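Local coordinates for conserved hypothetical protein Ta0289 (Thermoplasma acidophilum DSM 1728, PDB 1PVM) that is of unknown function but pairs two CBS domains with a zinc ribbon-like domain that binds a metal ion through four cysteines, at residues V80-I85 against Y148-P153; Y41-K46 against G54-R59. All coordinates share one frame; numbering follows the deposited sequence.

Contact 1 of 2, residues V80-I85 against Y148-P153. With HG (mercury (II) ion), chain D.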
loop_
_atom_site.group_PDB
_atom_site.type_symbol
_atom_site.label_atom_id
_atom_site.label_comp_id
_atom_site.label_asym_id
_atom_site.label_seq_id
_atom_site.Cartn_x
_atom_site.Cartn_y
_atom_site.Cartn_z
ATOM N N VAL B 80 -2.168 9.319 12.087
ATOM C CA VAL B 80 -1.639 8.372 11.109
ATOM C C VAL B 80 -0.897 8.986 9.925
ATOM O O VAL B 80 0.127 8.460 9.489
ATOM C CB VAL B 80 -2.796 7.498 10.564
ATOM C CG1 VAL B 80 -2.269 6.448 9.603
ATOM C CG2 VAL B 80 -3.532 6.842 11.725
ATOM N N MET B 81 -1.424 10.092 9.413
ATOM C CA MET B 81 -0.863 10.778 8.251
ATOM C C MET B 81 0.614 11.128 8.340
ATOM O O MET B 81 1.174 11.256 9.428
ATOM C CB MET B 81 -1.622 12.075 8.024
ATOM C CG MET B 81 -1.358 13.100 9.120
ATOM S SD MET B 81 -2.467 14.499 9.026
ATOM C CE MET B 81 -4.020 13.654 9.136
ATOM N N ARG B 82 1.243 11.284 7.180
ATOM C CA ARG B 82 2.633 11.714 7.139
ATOM C C ARG B 82 2.527 13.202 7.466
ATOM O O ARG B 82 1.742 13.921 6.845
ATOM C CB ARG B 82 3.226 11.569 5.731
ATOM C CG ARG B 82 3.158 10.175 5.131
ATOM C CD ARG B 82 3.737 9.152 6.068
ATOM N NE ARG B 82 4.032 7.887 5.404
ATOM C CZ ARG B 82 4.506 6.824 6.040
ATOM N NH1 ARG B 82 4.727 6.883 7.347
ATOM N NH2 ARG B 82 4.781 5.711 5.373
ATOM N N LYS B 83 3.297 13.672 8.438
ATOM C CA LYS B 83 3.252 15.081 8.802
ATOM C C LYS B 83 4.625 15.540 9.281
ATOM O O LYS B 83 5.329 14.788 9.948
ATOM C CB LYS B 83 2.195 15.316 9.890
ATOM C CG LYS B 83 2.423 14.580 11.206
ATOM C CD LYS B 83 1.233 14.811 12.146
ATOM C CE LYS B 83 1.406 14.115 13.491
ATOM N NZ LYS B 83 0.168 14.231 14.323
ATOM N N PRO B 84 5.039 16.767 8.912
ATOM C CA PRO B 84 4.320 17.745 8.083
ATOM C C PRO B 84 4.103 17.166 6.690
ATOM O O PRO B 84 4.772 16.208 6.304
ATOM C CB PRO B 84 5.264 18.947 8.049
ATOM C CG PRO B 84 6.107 18.776 9.269
ATOM C CD PRO B 84 6.346 17.300 9.324
ATOM N N ILE B 85 3.189 17.753 5.928
ATOM C CA ILE B 85 2.907 17.234 4.597
ATOM C C ILE B 85 4.152 17.146 3.714
ATOM O O ILE B 85 4.898 18.115 3.574
ATOM C CB ILE B 85 1.805 18.080 3.875
ATOM C CG1 ILE B 85 1.387 17.379 2.579
ATOM C CG2 ILE B 85 2.303 19.500 3.597
ATOM C CD1 ILE B 85 0.114 17.937 1.955
ATOM N N TYR B 148 9.317 7.751 6.560
ATOM C CA TYR B 148 9.262 9.204 6.705
ATOM C C TYR B 148 9.392 9.664 8.156
ATOM O O TYR B 148 8.768 9.092 9.042
ATOM C CB TYR B 148 7.929 9.698 6.136
ATOM C CG TYR B 148 7.766 11.204 6.057
ATOM C CD1 TYR B 148 8.478 11.956 5.125
ATOM C CD2 TYR B 148 6.863 11.872 6.892
ATOM C CE1 TYR B 148 8.292 13.337 5.019
ATOM C CE2 TYR B 148 6.671 13.255 6.794
ATOM C CZ TYR B 148 7.385 13.977 5.854
ATOM O OH TYR B 148 7.176 15.326 5.725
ATOM N N GLN B 149 10.203 10.690 8.400
ATOM C CA GLN B 149 10.347 11.220 9.757
ATOM C C GLN B 149 9.189 12.165 10.035
ATOM O O GLN B 149 9.117 13.248 9.448
ATOM C CB GLN B 149 11.646 12.008 9.927
ATOM C CG GLN B 149 12.871 11.186 10.270
ATOM C CD GLN B 149 13.916 12.012 11.012
ATOM O OE1 GLN B 149 14.197 13.160 10.648
ATOM N NE2 GLN B 149 14.500 11.428 12.057
ATOM N N HIS B 150 8.286 11.757 10.921
ATOM C CA HIS B 150 7.140 12.587 11.275
ATOM C C HIS B 150 7.557 13.574 12.357
ATOM O O HIS B 150 8.142 13.184 13.368
ATOM C CB HIS B 150 5.995 11.712 11.780
ATOM C CG HIS B 150 5.485 10.741 10.759
ATOM N ND1 HIS B 150 6.314 9.873 10.083
ATOM C CD2 HIS B 150 4.235 10.502 10.303
ATOM C CE1 HIS B 150 5.595 9.140 9.253
ATOM N NE2 HIS B 150 4.330 9.502 9.367
ATOM N N LEU B 151 7.251 14.852 12.148
ATOM C CA LEU B 151 7.627 15.874 13.113
ATOM C C LEU B 151 6.482 16.264 14.035
ATOM O O LEU B 151 5.310 16.238 13.646
ATOM C CB LEU B 151 8.174 17.106 12.387
ATOM C CG LEU B 151 9.349 16.804 11.448
ATOM C CD1 LEU B 151 9.865 18.095 10.857
ATOM C CD2 LEU B 151 10.459 16.080 12.200
ATOM N N CYS B 152 6.844 16.620 15.264
ATOM C CA CYS B 152 5.889 17.007 16.292
ATOM C C CYS B 152 5.081 18.253 15.946
ATOM O O CYS B 152 5.647 19.284 15.595
ATOM C CB CYS B 152 6.631 17.246 17.601
ATOM S SG CYS B 152 5.541 17.709 18.948
ATOM N N PRO B 153 3.743 18.175 16.053
ATOM C CA PRO B 153 2.890 19.325 15.740
ATOM C C PRO B 153 2.927 20.407 16.823
ATOM O O PRO B 153 2.490 21.534 16.595
ATOM C CB PRO B 153 1.506 18.695 15.601
ATOM C CG PRO B 153 1.550 17.609 16.615
ATOM C CD PRO B 153 2.925 17.002 16.413
HETATM HG HG HG D . 7.456 18.409 20.418
#
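Tyr148 and Leu151 grip two successive carbonyls of the 80-85 loop, and the tight part of the contact lies around them. Tyr148 OH donates to Pro84 O at 2.6 Å, and Leu151 N donates to Lys83 O at 2.9 Å. His150 CA adds a CA-H...O contact to Lys83 O at 3.1 Å. The peptide before Pro84 is cis, a bend that proline tolerates well, and Pro84 CD packs closely on Leu151 CB at 3.6 Å. Arg82 CB lies obliquely against the Tyr148 ring. Deeper in, His150 is a flat wedge. With CG anti to its carbonyl carbon (chi1 -62°), the ring turns an edge to Met81, its CD2 3.3 Å from Met81 O; Arg82 CD lies 3.4 Å from His150 NE2, off the ring plane. His150 ND1 donates to Tyr148 O from above the carbonyl plane, which helps fix the ring's rotation, and Tyr148 CD2 lies over one face. Toward solvent the contact thins: exposed Pro153 brings CG no nearer than 4.3 Å to Lys83 NZ, which is engaged with Arg78 O and Glu184. Just beyond, Cys152 SG binds the mercury ion at 2.5 Å, joined by Cys155, Cys175 and Cys180 in the CxxC-containing four-cysteine site of a zinc ribbon-like domain.

Contact 2 of 2, residues Y41-K46 against G54-R59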
loop_
_atom_site.group_PDB
_atom_site.type_symbol
_atom_site.label_atom_id
_atom_site.label_comp_id
_atom_site.label_asym_id
_atom_site.label_seq_id
_atom_site.Cartn_x
_atom_site.Cartn_y
_atom_site.Cartn_z
ATOM N N TYR B 41 -5.073 6.435 -3.487
ATOM C CA TYR B 41 -4.385 6.043 -2.264
ATOM C C TYR B 41 -3.485 7.084 -1.619
ATOM O O TYR B 41 -2.484 6.769 -0.971
ATOM C CB TYR B 41 -3.649 4.733 -2.541
ATOM C CG TYR B 41 -4.627 3.687 -3.022
ATOM C CD1 TYR B 41 -5.504 3.071 -2.130
ATOM C CD2 TYR B 41 -4.751 3.390 -4.379
ATOM C CE1 TYR B 41 -6.489 2.191 -2.574
ATOM C CE2 TYR B 41 -5.733 2.511 -4.837
ATOM C CZ TYR B 41 -6.594 1.919 -3.929
ATOM O OH TYR B 41 -7.572 1.060 -4.371
ATOM N N GLY B 42 -3.891 8.334 -1.777
ATOM C CA GLY B 42 -3.166 9.443 -1.197
ATOM C C GLY B 42 -4.139 10.589 -1.042
ATOM O O GLY B 42 -4.711 11.048 -2.026
ATOM N N LEU B 43 -4.345 11.045 0.190
ATOM C CA LEU B 43 -5.264 12.153 0.443
ATOM C C LEU B 43 -4.541 13.272 1.174
ATOM O O LEU B 43 -3.697 13.017 2.040
ATOM C CB LEU B 43 -6.447 11.700 1.310
ATOM C CG LEU B 43 -7.276 10.474 0.890
ATOM C CD1 LEU B 43 -8.301 10.156 1.977
ATOM C CD2 LEU B 43 -7.968 10.733 -0.436
ATOM N N VAL B 44 -4.860 14.509 0.816
ATOM C CA VAL B 44 -4.265 15.654 1.493
ATOM C C VAL B 44 -5.127 15.873 2.733
ATOM O O VAL B 44 -6.355 15.758 2.673
ATOM C CB VAL B 44 -4.295 16.919 0.599
ATOM C CG1 VAL B 44 -3.839 18.143 1.396
ATOM C CG2 VAL B 44 -3.401 16.709 -0.613
ATOM N N VAL B 45 -4.484 16.162 3.858
ATOM C CA VAL B 45 -5.216 16.382 5.100
ATOM C C VAL B 45 -5.110 17.832 5.566
ATOM O O VAL B 45 -4.018 18.402 5.598
ATOM C CB VAL B 45 -4.695 15.471 6.228
ATOM C CG1 VAL B 45 -5.619 15.573 7.428
ATOM C CG2 VAL B 45 -4.587 14.035 5.740
ATOM N N LYS B 46 -6.250 18.419 5.924
ATOM C CA LYS B 46 -6.296 19.797 6.403
ATOM C C LYS B 46 -6.814 19.847 7.831
ATOM O O LYS B 46 -7.597 18.984 8.235
ATOM C CB LYS B 46 -7.234 20.637 5.535
ATOM C CG LYS B 46 -6.687 21.038 4.181
ATOM C CD LYS B 46 -7.688 21.937 3.465
ATOM C CE LYS B 46 -7.145 22.457 2.145
ATOM N NZ LYS B 46 -5.967 23.339 2.339
ATOM N N GLY B 54 -0.919 17.316 6.463
ATOM C CA GLY B 54 -0.348 16.006 6.222
ATOM C C GLY B 54 -0.851 15.309 4.983
ATOM O O GLY B 54 -1.647 15.848 4.221
ATOM N N LEU B 55 -0.366 14.094 4.780
ATOM C CA LEU B 55 -0.773 13.295 3.637
ATOM C C LEU B 55 -1.004 11.876 4.146
ATOM O O LEU B 55 -0.133 11.287 4.789
ATOM C CB LEU B 55 0.325 13.327 2.560
ATOM C CG LEU B 55 -0.074 12.981 1.114
ATOM C CD1 LEU B 55 1.034 13.403 0.167
ATOM C CD2 LEU B 55 -0.357 11.494 0.976
ATOM N N LEU B 56 -2.195 11.341 3.885
ATOM C CA LEU B 56 -2.542 9.986 4.317
ATOM C C LEU B 56 -2.322 9.030 3.152
ATOM O O LEU B 56 -2.885 9.223 2.081
ATOM C CB LEU B 56 -4.006 9.929 4.759
ATOM C CG LEU B 56 -4.479 8.596 5.352
ATOM C CD1 LEU B 56 -3.869 8.404 6.738
ATOM C CD2 LEU B 56 -6.004 8.575 5.435
ATOM N N SER B 57 -1.506 8.001 3.372
ATOM C CA SER B 57 -1.187 7.013 2.341
ATOM C C SER B 57 -1.424 5.594 2.849
ATOM O O SER B 57 -1.664 5.386 4.034
ATOM C CB SER B 57 0.280 7.145 1.932
ATOM O OG SER B 57 1.134 6.798 3.013
ATOM N N GLU B 58 -1.346 4.615 1.954
ATOM C CA GLU B 58 -1.539 3.226 2.363
ATOM C C GLU B 58 -0.498 2.823 3.395
ATOM O O GLU B 58 -0.824 2.238 4.427
ATOM C CB GLU B 58 -1.403 2.273 1.177
ATOM C CG GLU B 58 -2.617 2.129 0.303
ATOM C CD GLU B 58 -2.503 0.913 -0.605
ATOM O OE1 GLU B 58 -1.581 0.873 -1.449
ATOM O OE2 GLU B 58 -3.333 -0.008 -0.464
ATOM N N ARG B 59 0.761 3.127 3.101
ATOM C CA ARG B 59 1.845 2.777 4.003
ATOM C C ARG B 59 1.684 3.450 5.367
ATOM O O ARG B 59 1.982 2.837 6.393
ATOM C CB ARG B 59 3.199 3.138 3.369
ATOM C CG ARG B 59 4.421 2.662 4.160
ATOM C CD ARG B 59 4.371 1.171 4.458
ATOM N NE ARG B 59 4.347 0.362 3.243
ATOM C CZ ARG B 59 5.397 0.156 2.452
ATOM N NH1 ARG B 59 6.572 0.697 2.745
ATOM N NH2 ARG B 59 5.265 -0.593 1.364
HETATM O O HOH W 1 -0.347 5.073 -0.800
#
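Tyr41 and Glu58 meet where the strand pair gives way to helix 58-65, and a large buried surface belongs to the tyrosine. Its ring lies obliquely against the glutamate chain, Tyr41 CD1 at 3.9 Å from Glu58 CG, with ring and carboxylate planes 38° apart. Beside this pair a water donates to Tyr41 O at 2.7 Å and accepts from Glu58 N at 3.0 Å, linking the backbone just before strand 42-46 to the first turn of the helix. Leu56, equally covered, forms an antiparallel hydrogen-bonded pair with Leu43: Leu56 O accepts from Leu43 N at 3.0 Å and Leu56 N donates to Leu43 O at 2.9 Å. The leucines pack on helix 28-38, while Val45, on the same face, meets Trp24 and Met81. Val45 N also donates to Gly54 O at 2.9 Å, where the glycine lets the valine lie close over bare backbone. With alanine in place of Glu58, the CG against Tyr41 CB and CD1 is gone, and Arg59 of the second subunit would probably lose its carboxylate mate. That arginine also makes a cation-pi contact with Tyr41, which implies that at the open end of this hydrophobic hairpin, away from its turn, charge and aromatic ring together join the two subunits.

In the fold
The two contacts come in series along the chain: contact 2 closes the hairpin of strands 42-46 and 52-57 before contact 1 opens at residue 80. Their centres are about 11 Å apart, and they touch directly. Arg82 N probably hydrogen-bonds to Leu55 O at 2.8 Å, Met81 packs on Val45, and Ile85 lies against Gly54. The 80-85 loop, leading to strand 87-89 of the second three-stranded sheet, therefore rests on strands of the first. Of the two contacts, contact 2 takes part in the subunit interface, whereas no other chain of the assembly touches contact 1, which holds one of the metal-binding cysteines.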